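Local coordinates for KaiC-like domain-containing protein (Pyrococcus horikoshii, PDB 3BS4) that is of unknown function but probably has the RecA-like fold of its KaiC relatives, and was crystallised with an unidentified peptide bound, at residues E158-L164 and R196-V201; G143-S149 and T184-E190; E28-S32 and K210-S214. One frame throughout, in Å; residues are numbered along the deposited sequence.

Contact 1. Residues E158-L164 and R196-V201; sequences EETLRYL and RVLLSV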
loop_
_atom_site.group_PDB
_atom_site.type_symbol
_atom_site.label_atom_id
_atom_site.label_comp_id
_atom_site.label_asym_id
_atom_site.label_seq_id
_atom_site.Cartn_x
_atom_site.Cartn_y
_atom_site.Cartn_z
ATOM N N GLU A 158 10.711 -18.176 5.268
ATOM C CA GLU A 158 11.812 -18.393 4.352
ATOM C C GLU A 158 11.373 -18.121 2.906
ATOM O O GLU A 158 12.069 -17.426 2.150
ATOM C CB GLU A 158 12.301 -19.830 4.507
ATOM C CG GLU A 158 13.011 -20.079 5.849
ATOM C CD GLU A 158 12.083 -20.273 7.075
ATOM O OE1 GLU A 158 10.834 -20.428 6.946
ATOM O OE2 GLU A 158 12.649 -20.291 8.197
ATOM N N GLU A 159 10.200 -18.646 2.547
ATOM C CA GLU A 159 9.611 -18.417 1.227
ATOM C C GLU A 159 9.324 -16.943 0.994
ATOM O O GLU A 159 9.563 -16.431 -0.104
ATOM C CB GLU A 159 8.321 -19.230 1.057
ATOM C CG GLU A 159 8.567 -20.715 0.800
ATOM C CD GLU A 159 7.334 -21.593 0.985
ATOM O OE1 GLU A 159 6.279 -21.123 1.473
ATOM O OE2 GLU A 159 7.421 -22.806 0.648
ATOM N N THR A 160 8.818 -16.267 2.026
ATOM C CA THR A 160 8.484 -14.840 1.905
ATOM C C THR A 160 9.749 -14.015 1.702
ATOM O O THR A 160 9.786 -13.110 0.876
ATOM C CB THR A 160 7.677 -14.365 3.136
ATOM O OG1 THR A 160 6.531 -15.216 3.296
ATOM C CG2 THR A 160 7.232 -12.918 2.978
ATOM N N LEU A 161 10.814 -14.369 2.418
ATOM C CA LEU A 161 12.074 -13.654 2.250
ATOM C C LEU A 161 12.631 -13.817 0.845
ATOM O O LEU A 161 13.113 -12.849 0.257
ATOM C CB LEU A 161 13.084 -14.116 3.309
ATOM C CG LEU A 161 12.764 -13.550 4.705
ATOM C CD1 LEU A 161 13.423 -14.354 5.820
ATOM C CD2 LEU A 161 13.152 -12.075 4.817
ATOM N N ARG A 162 12.557 -15.027 0.304
ATOM C CA ARG A 162 12.981 -15.278 -1.087
ATOM C C ARG A 162 12.075 -14.551 -2.062
ATOM O O ARG A 162 12.541 -13.965 -3.037
ATOM C CB ARG A 162 12.953 -16.773 -1.415
ATOM C CG ARG A 162 13.957 -17.579 -0.648
ATOM C CD ARG A 162 14.231 -18.922 -1.344
ATOM N NE ARG A 162 13.017 -19.578 -1.840
ATOM C CZ ARG A 162 12.336 -20.509 -1.175
ATOM N NH1 ARG A 162 12.736 -20.896 0.031
ATOM N NH2 ARG A 162 11.249 -21.051 -1.722
ATOM N N TYR A 163 10.771 -14.592 -1.794
ATOM C CA TYR A 163 9.794 -13.890 -2.627
ATOM C C TYR A 163 10.082 -12.385 -2.751
ATOM O O TYR A 163 10.006 -11.805 -3.849
ATOM C CB TYR A 163 8.384 -14.125 -2.063
ATOM C CG TYR A 163 7.376 -13.160 -2.592
ATOM C CD1 TYR A 163 6.873 -13.290 -3.891
ATOM C CD2 TYR A 163 6.945 -12.090 -1.809
ATOM C CE1 TYR A 163 5.948 -12.385 -4.394
ATOM C CE2 TYR A 163 6.014 -11.168 -2.304
ATOM C CZ TYR A 163 5.527 -11.336 -3.606
ATOM O OH TYR A 163 4.615 -10.453 -4.148
ATOM N N LEU A 164 10.414 -11.760 -1.622
ATOM C CA LEU A 164 10.729 -10.333 -1.610
ATOM C C LEU A 164 11.922 -10.046 -2.499
ATOM O O LEU A 164 11.941 -9.026 -3.194
ATOM C CB LEU A 164 11.001 -9.794 -0.195
ATOM C CG LEU A 164 9.786 -9.773 0.739
ATOM C CD1 LEU A 164 10.226 -9.553 2.205
ATOM C CD2 LEU A 164 8.791 -8.695 0.284
ATOM N N ARG A 196 12.182 -11.468 11.082
ATOM C CA ARG A 196 13.104 -11.509 9.940
ATOM C C ARG A 196 12.479 -10.917 8.694
ATOM O O ARG A 196 13.130 -10.181 7.950
ATOM C CB ARG A 196 13.574 -12.926 9.635
ATOM C CG ARG A 196 14.512 -13.474 10.681
ATOM C CD ARG A 196 15.183 -14.741 10.171
ATOM N NE ARG A 196 14.199 -15.780 9.884
ATOM C CZ ARG A 196 14.400 -16.792 9.046
ATOM N NH1 ARG A 196 15.551 -16.915 8.392
ATOM N NH2 ARG A 196 13.438 -17.678 8.855
ATOM N N VAL A 197 11.225 -11.255 8.440
ATOM C CA VAL A 197 10.563 -10.701 7.254
ATOM C C VAL A 197 10.352 -9.195 7.432
ATOM O O VAL A 197 10.538 -8.399 6.501
ATOM C CB VAL A 197 9.225 -11.410 6.928
ATOM C CG1 VAL A 197 8.609 -10.785 5.666
ATOM C CG2 VAL A 197 9.425 -12.925 6.774
ATOM N N LEU A 198 9.978 -8.791 8.642
ATOM C CA LEU A 198 9.828 -7.379 8.933
ATOM C C LEU A 198 11.139 -6.619 8.750
ATOM O O LEU A 198 11.152 -5.495 8.266
ATOM C CB LEU A 198 9.294 -7.220 10.353
ATOM C CG LEU A 198 8.656 -5.927 10.821
ATOM C CD1 LEU A 198 7.591 -5.380 9.870
ATOM C CD2 LEU A 198 8.062 -6.209 12.212
ATOM N N LEU A 199 12.262 -7.247 9.108
ATOM C CA LEU A 199 13.575 -6.646 8.879
ATOM C C LEU A 199 13.817 -6.367 7.391
ATOM O O LEU A 199 14.323 -5.311 7.021
ATOM C CB LEU A 199 14.656 -7.596 9.386
ATOM C CG LEU A 199 15.961 -7.076 9.960
ATOM C CD1 LEU A 199 15.737 -5.978 11.027
ATOM C CD2 LEU A 199 16.741 -8.265 10.542
ATOM N N SER A 200 13.440 -7.315 6.540
ATOM C CA SER A 200 13.632 -7.165 5.098
ATOM C C SER A 200 12.767 -6.050 4.536
ATOM O O SER A 200 13.232 -5.248 3.723
ATOM C CB SER A 200 13.355 -8.497 4.388
ATOM O OG SER A 200 13.574 -8.402 2.987
ATOM N N VAL A 201 11.508 -5.970 4.966
ATOM C CA VAL A 201 10.655 -4.915 4.417
ATOM C C VAL A 201 11.050 -3.539 4.933
ATOM O O VAL A 201 10.948 -2.552 4.200
ATOM C CB VAL A 201 9.120 -5.176 4.593
ATOM C CG1 VAL A 201 8.710 -6.466 3.872
ATOM C CG2 VAL A 201 8.736 -5.198 6.040
HETATM O O HOH W 1 14.377 -10.645 1.553
#

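Contact 2. Residues G143-S149 and T184-E190; sequences GFAISMS and TNFWLWE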
loop_
_atom_site.group_PDB
_atom_site.type_symbol
_atom_site.label_atom_id
_atom_site.label_comp_id
_atom_site.label_asym_id
_atom_site.label_seq_id
_atom_site.Cartn_x
_atom_site.Cartn_y
_atom_site.Cartn_z
ATOM N N GLY A 143 0.850 3.050 -5.836
ATOM C CA GLY A 143 0.494 1.654 -5.553
ATOM C C GLY A 143 0.288 1.474 -4.065
ATOM O O GLY A 143 0.920 2.165 -3.245
ATOM N N PHE A 144 -0.627 0.570 -3.723
ATOM C CA PHE A 144 -0.875 0.212 -2.316
ATOM C C PHE A 144 -0.909 -1.287 -2.198
ATOM O O PHE A 144 -1.635 -1.924 -2.969
ATOM C CB PHE A 144 -2.218 0.781 -1.858
ATOM C CG PHE A 144 -2.233 2.285 -1.789
ATOM C CD1 PHE A 144 -2.030 2.932 -0.579
ATOM C CD2 PHE A 144 -2.416 3.057 -2.940
ATOM C CE1 PHE A 144 -2.009 4.323 -0.499
ATOM C CE2 PHE A 144 -2.398 4.464 -2.870
ATOM C CZ PHE A 144 -2.197 5.092 -1.649
ATOM N N ALA A 145 -0.131 -1.862 -1.274
ATOM C CA ALA A 145 -0.193 -3.322 -1.022
ATOM C C ALA A 145 -0.765 -3.573 0.375
ATOM O O ALA A 145 -0.115 -3.242 1.382
ATOM C CB ALA A 145 1.204 -3.962 -1.147
ATOM N N ILE A 146 -1.976 -4.144 0.396
ATOM C CA ILE A 146 -2.747 -4.286 1.619
ATOM C C ILE A 146 -3.078 -5.765 1.838
ATOM O O ILE A 146 -4.025 -6.291 1.257
ATOM C CB ILE A 146 -4.051 -3.452 1.592
ATOM C CG1 ILE A 146 -3.774 -2.002 1.152
ATOM C CG2 ILE A 146 -4.726 -3.499 2.961
ATOM C CD1 ILE A 146 -5.012 -1.187 0.810
ATOM N N SER A 147 -2.278 -6.463 2.643
ATOM C CA SER A 147 -1.071 -5.992 3.296
ATOM C C SER A 147 0.027 -7.016 3.200
ATOM O O SER A 147 -0.237 -8.185 2.870
ATOM C CB SER A 147 -1.358 -5.960 4.817
ATOM O OG SER A 147 -2.449 -5.089 5.100
ATOM N N MET A 148 1.277 -6.608 3.356
ATOM C CA MET A 148 2.394 -7.352 2.809
ATOM C C MET A 148 2.517 -8.482 3.886
ATOM O O MET A 148 3.007 -9.592 3.623
ATOM C CB MET A 148 3.669 -6.516 2.848
ATOM C CG MET A 148 3.762 -5.506 1.701
ATOM S SD MET A 148 3.831 -6.285 0.061
ATOM C CE MET A 148 5.490 -7.036 0.192
ATOM N N SER A 149 2.039 -8.213 5.110
ATOM C CA SER A 149 2.002 -9.222 6.177
ATOM C C SER A 149 1.099 -10.414 5.820
ATOM O O SER A 149 1.254 -11.517 6.365
ATOM C CB SER A 149 1.577 -8.568 7.522
ATOM O OG SER A 149 0.420 -7.756 7.343
ATOM N N THR A 184 4.692 5.609 -6.963
ATOM C CA THR A 184 5.093 5.804 -5.575
ATOM C C THR A 184 4.215 4.823 -4.814
ATOM O O THR A 184 2.997 4.788 -5.013
ATOM C CB THR A 184 4.858 7.254 -5.156
ATOM O OG1 THR A 184 5.624 8.099 -6.038
ATOM C CG2 THR A 184 5.311 7.503 -3.707
ATOM N N ASN A 185 4.837 4.027 -3.943
ATOM C CA ASN A 185 4.190 2.825 -3.411
ATOM C C ASN A 185 4.098 2.833 -1.913
ATOM O O ASN A 185 5.038 3.238 -1.238
ATOM C CB ASN A 185 4.960 1.588 -3.876
ATOM C CG ASN A 185 4.772 1.349 -5.361
ATOM O OD1 ASN A 185 3.722 0.865 -5.780
ATOM N ND2 ASN A 185 5.759 1.730 -6.158
ATOM N N PHE A 186 2.958 2.370 -1.411
ATOM C CA PHE A 186 2.733 2.212 0.028
ATOM C C PHE A 186 2.498 0.762 0.340
ATOM O O PHE A 186 1.638 0.131 -0.256
ATOM C CB PHE A 186 1.509 3.006 0.472
ATOM C CG PHE A 186 1.668 4.488 0.341
ATOM C CD1 PHE A 186 1.992 5.258 1.447
ATOM C CD2 PHE A 186 1.459 5.109 -0.884
ATOM C CE1 PHE A 186 2.121 6.656 1.338
ATOM C CE2 PHE A 186 1.606 6.513 -1.006
ATOM C CZ PHE A 186 1.933 7.270 0.122
ATOM N N TRP A 187 3.265 0.242 1.289
ATOM C CA TRP A 187 3.065 -1.114 1.787
ATOM C C TRP A 187 2.495 -1.020 3.186
ATOM O O TRP A 187 2.991 -0.248 3.997
ATOM C CB TRP A 187 4.414 -1.837 1.907
ATOM C CG TRP A 187 4.947 -2.316 0.609
ATOM C CD1 TRP A 187 4.344 -2.196 -0.620
ATOM C CD2 TRP A 187 6.153 -3.057 0.397
ATOM N NE1 TRP A 187 5.115 -2.807 -1.589
ATOM C CE2 TRP A 187 6.222 -3.354 -0.987
ATOM C CE3 TRP A 187 7.194 -3.487 1.237
ATOM C CZ2 TRP A 187 7.301 -4.052 -1.556
ATOM C CZ3 TRP A 187 8.267 -4.181 0.666
ATOM C CH2 TRP A 187 8.297 -4.462 -0.712
ATOM N N LEU A 188 1.497 -1.841 3.489
ATOM C CA LEU A 188 1.004 -1.935 4.857
ATOM C C LEU A 188 1.524 -3.232 5.479
ATOM O O LEU A 188 1.467 -4.277 4.847
ATOM C CB LEU A 188 -0.535 -1.927 4.862
ATOM C CG LEU A 188 -1.224 -2.019 6.234
ATOM C CD1 LEU A 188 -0.859 -0.806 7.137
ATOM C CD2 LEU A 188 -2.730 -2.138 6.091
ATOM N N TRP A 189 1.969 -3.179 6.735
ATOM C CA TRP A 189 2.303 -4.415 7.447
ATOM C C TRP A 189 1.570 -4.397 8.779
ATOM O O TRP A 189 1.772 -3.478 9.557
ATOM C CB TRP A 189 3.820 -4.532 7.692
ATOM C CG TRP A 189 4.215 -5.818 8.381
ATOM C CD1 TRP A 189 4.110 -6.102 9.702
ATOM C CD2 TRP A 189 4.790 -6.977 7.759
ATOM N NE1 TRP A 189 4.568 -7.393 9.960
ATOM C CE2 TRP A 189 4.977 -7.950 8.776
ATOM C CE3 TRP A 189 5.127 -7.303 6.441
ATOM C CZ2 TRP A 189 5.517 -9.225 8.510
ATOM C CZ3 TRP A 189 5.648 -8.577 6.173
ATOM C CH2 TRP A 189 5.846 -9.511 7.204
ATOM N N GLU A 190 0.715 -5.403 9.012
ATOM C CA GLU A 190 -0.123 -5.457 10.219
ATOM C C GLU A 190 0.484 -6.411 11.228
ATOM O O GLU A 190 0.605 -7.607 10.953
ATOM C CB GLU A 190 -1.551 -5.888 9.840
ATOM C CG GLU A 190 -2.191 -4.909 8.860
ATOM C CD GLU A 190 -3.627 -5.249 8.493
ATOM O OE1 GLU A 190 -4.506 -5.263 9.384
ATOM O OE2 GLU A 190 -3.884 -5.467 7.307
#

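Contact 3. Residues E28-S32 and K210-S214; sequences EDASS and KTRSS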
loop_
_atom_site.group_PDB
_atom_site.type_symbol
_atom_site.label_atom_id
_atom_site.label_comp_id
_atom_site.label_asym_id
_atom_site.label_seq_id
_atom_site.Cartn_x
_atom_site.Cartn_y
_atom_site.Cartn_z
ATOM N N GLU A 28 1.840 -1.597 14.173
ATOM C CA GLU A 28 2.390 -2.572 15.131
ATOM C C GLU A 28 1.298 -3.326 15.922
ATOM O O GLU A 28 1.455 -4.516 16.268
ATOM C CB GLU A 28 3.376 -1.883 16.067
ATOM C CG GLU A 28 4.163 -2.836 16.943
ATOM C CD GLU A 28 5.146 -2.086 17.809
ATOM O OE1 GLU A 28 4.709 -1.233 18.613
ATOM O OE2 GLU A 28 6.359 -2.340 17.669
ATOM N N ASP A 29 0.210 -2.628 16.226
ATOM C CA ASP A 29 -0.952 -3.260 16.863
ATOM C C ASP A 29 -2.257 -2.754 16.266
ATOM O O ASP A 29 -2.352 -1.607 15.798
ATOM C CB ASP A 29 -0.933 -3.064 18.376
ATOM C CG ASP A 29 -1.062 -1.613 18.776
ATOM O OD1 ASP A 29 -0.017 -0.986 19.049
ATOM O OD2 ASP A 29 -2.204 -1.106 18.802
ATOM N N ALA A 30 -3.283 -3.606 16.290
ATOM C CA ALA A 30 -4.518 -3.303 15.623
ATOM C C ALA A 30 -5.240 -2.096 16.202
ATOM O O ALA A 30 -5.876 -1.363 15.461
ATOM C CB ALA A 30 -5.463 -4.545 15.605
ATOM N N SER A 31 -5.127 -1.891 17.515
ATOM C CA SER A 31 -5.829 -0.782 18.169
ATOM C C SER A 31 -5.318 0.561 17.675
ATOM O O SER A 31 -6.028 1.552 17.747
ATOM C CB SER A 31 -5.687 -0.859 19.700
ATOM O OG SER A 31 -6.243 -2.074 20.182
ATOM N N SER A 32 -4.099 0.598 17.145
ATOM C CA SER A 32 -3.552 1.893 16.689
ATOM C C SER A 32 -4.295 2.475 15.487
ATOM O O SER A 32 -4.205 3.676 15.222
ATOM C CB SER A 32 -2.065 1.765 16.357
ATOM O OG SER A 32 -1.867 1.030 15.152
ATOM N N LYS A 210 5.760 3.858 11.821
ATOM C CA LYS A 210 5.231 2.787 12.676
ATOM C C LYS A 210 4.146 3.375 13.553
ATOM O O LYS A 210 4.357 4.413 14.174
ATOM C CB LYS A 210 6.327 2.209 13.564
ATOM C CG LYS A 210 5.832 1.110 14.482
ATOM C CD LYS A 210 6.997 0.347 15.066
ATOM C CE LYS A 210 7.456 0.931 16.374
ATOM N NZ LYS A 210 8.484 0.028 17.009
ATOM N N THR A 211 2.979 2.734 13.580
ATOM C CA THR A 211 1.914 3.179 14.491
ATOM C C THR A 211 1.762 2.189 15.633
ATOM O O THR A 211 1.984 0.983 15.479
ATOM C CB THR A 211 0.562 3.368 13.783
ATOM O OG1 THR A 211 0.043 2.098 13.346
ATOM C CG2 THR A 211 0.704 4.308 12.591
ATOM N N ARG A 212 1.398 2.713 16.796
ATOM C CA ARG A 212 1.242 1.864 17.974
ATOM C C ARG A 212 0.359 2.551 18.990
ATOM O O ARG A 212 0.198 3.767 18.948
ATOM C CB ARG A 212 2.596 1.558 18.593
ATOM C CG ARG A 212 3.322 2.792 19.105
ATOM C CD ARG A 212 4.559 2.393 19.871
ATOM N NE ARG A 212 5.184 3.536 20.535
ATOM C CZ ARG A 212 6.441 3.538 20.971
ATOM N NH1 ARG A 212 7.211 2.470 20.809
ATOM N NH2 ARG A 212 6.932 4.617 21.567
ATOM N N SER A 213 -0.196 1.753 19.897
ATOM C CA SER A 213 -1.105 2.226 20.935
ATOM C C SER A 213 -0.441 2.125 22.302
ATOM O O SER A 213 0.405 1.259 22.531
ATOM C CB SER A 213 -2.365 1.345 20.961
ATOM O OG SER A 213 -3.012 1.314 19.696
ATOM N N SER A 214 -0.844 3.016 23.201
ATOM C CA SER A 214 -0.427 2.974 24.591
ATOM C C SER A 214 -1.720 3.045 25.402
ATOM O O SER A 214 -2.574 3.899 25.156
ATOM C CB SER A 214 0.496 4.171 24.886
ATOM O OG SER A 214 0.744 4.339 26.274
HETATM O O HOH W 2 6.711 -0.117 20.040
#

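Contact 1. Residues E158-L164 and R196-V201
L161 pushes its CD2 methyl into the turn of helix made by R196, V197 and S200, with L161 CD2 lying 3.6 Å from S200 CB and almost as close to the R196 carbonyl oxygen. Its first two torsions (chi1 -74°, chi2 160°) together divide the work of the two methyls: CD2 goes in toward S200, while CD1 sits over the centre of one face of the R196 guanidinium. E158 folds back at chi2 to meet that arginine. E158 OE2 then lies 2.8 Å from R196 NH2, near the guanidinium plane. The two flat groups are turned 57° apart, however, and the N-H is poorly aimed, so this exposed salt bridge contains only a weak hydrogen bond.

Deeper in, L164 uses CD1 alone, wedged 3.8 Å from V201 CG1 and 3.6 Å from S200 OG. V197 CG1 meets T160 CG2 at 3.7 Å, while V197 CG2 backs onto L161. A water joins the helices as well, donating to L161 O and hydrogen-bonded to S200 OG; that hydroxyl also binds R204, whereas T160 OG1 turns back to T156 O.

The two helix segments run almost parallel, 12° apart with axes 9.7 Å from each other. Beneath them V197 and L198 rest on W189 and V201 on W187, both of strand 184-190; V201 also reaches L24 of strand 22-27, and L164 touches M148 just beyond strand 141-146.

Contact 2. Residues G143-S149 and T184-E190
M148 keeps CG beside its backbone N (chi1 -80°) and then bends at both chi2 and chi3, which lays the whole thioether over one face of the W187 indole. M148 CE stands 3.7 Å above the centroid of the W187 six-membered ring, and M148 SD 3.9 Å above that of the five-membered ring, a Met-aromatic contact. S149 places OG between its backbone N and carbonyl carbon (chi1 48°), where it accepts the backbone N-H of E190, S149 OG to E190 N being 2.9 Å. The backbone of the 3-10 segment puts S149 CB over the centre of one W189 face.

F144 and F186 share nearly the same torsions, and their rings point the same way from neighbouring strands. The planes differ by only 7°, but with ring centroids 5.0 Å apart they are slid past one another and barely overlap; L38 of helix 34-47 packs against both.

These are adjacent parallel strands in the middle of the sheet, joined through helix 157-173 as a beta-alpha-beta crossover, an arrangement consistent with a RecA-like core. Regular pairing runs from the G143 N-H to the A145 carbonyl. A cis peptide then precedes S147, recalling the non-prolyl cis peptide of RecA itself, and beyond it M148 N still reaches L188 O at 2.8 Å in a nearly straight bond.

S147 OG donates to the anti lone pair of E190 OE2 at 2.7 Å. Y59 also bonds that oxygen, and K35 forms a salt bridge with E190 OE1, so the carboxylate is gripped at both oxygens. At the far end, N185 OD1 lies 3.3 Å from G143 CA, leaving no room for a side chain there; N185 OD1 and W187 NE1 both hydrogen-bond the backbone of the bound peptide.

Contact 3. Residues E28-S32 and K210-S214
E28 gives its backbone N-H to the T211 carbonyl, with E28 N to T211 O at 2.9 Å, just where its own chain leaves strand 22-27. D29 is extended, and the chain then curls into a 3-10 turn over A30 to S32, while K210 to S214 stay in an extended strand. The closest pair of CA atoms is that of S32 and S213, 4.9 Å apart.

D29 grips S213 twice. With CG between its backbone N and carbonyl carbon (chi1 64°), the carboxylate faces S213 and takes two bonds from it, both on syn lone pairs: S213 N to D29 OD1 at 2.9 Å and S213 OG to D29 OD2 at 2.7 Å. An alanine at this position would remove both acceptors, and would probably leave the S213 hydroxyl free to turn and the strand less firmly held to the 3-10 turn. S32 OG relays a second chain of bonds, receiving T211 OG1 at 2.8 Å and donating to D29 O, also at 2.8 Å; that carbonyl accepts S32 N too.

At the outer side E28 extends its chain alongside R212. K210 bends at chi3 and brings NZ to E28 OE2 at 3.2 Å, from 44° above the carboxylate plane, while a water donates to E28 OE1 and accepts from R212 NH1. R212 also has a long, weak ion pair with E223.

Residues 28-32 lie between strand 22-27 and helix 34-47, the position that the P-loop takes in RecA-like proteins, though the sequence here is not the classical one. Their grip on strand 207-216 is almost wholly polar: the acidic E28 and D29 accept from lysine, serine and a water, and the nearby positive groups would probably favour the charged form of E28.

Overall arrangement
From the N terminus, the chain leaves strand 22-27 through residues 28-32, which meet strand 207-216 only after some 180 further residues; contact 3 therefore closes the widest loop, and contacts 1 and 2 both fall within it. Strand 141-146 opens contact 2, helix 157-173 opens contact 1, strand 184-190 closes the former and helix 195-204 the latter, so these two cross. They also touch in space, the helix pair lying against the strand pair. Contact 3 touches neither, its centre about 16 Å from that of contact 2, but it reaches the same sheet on the side where antiparallel strands follow.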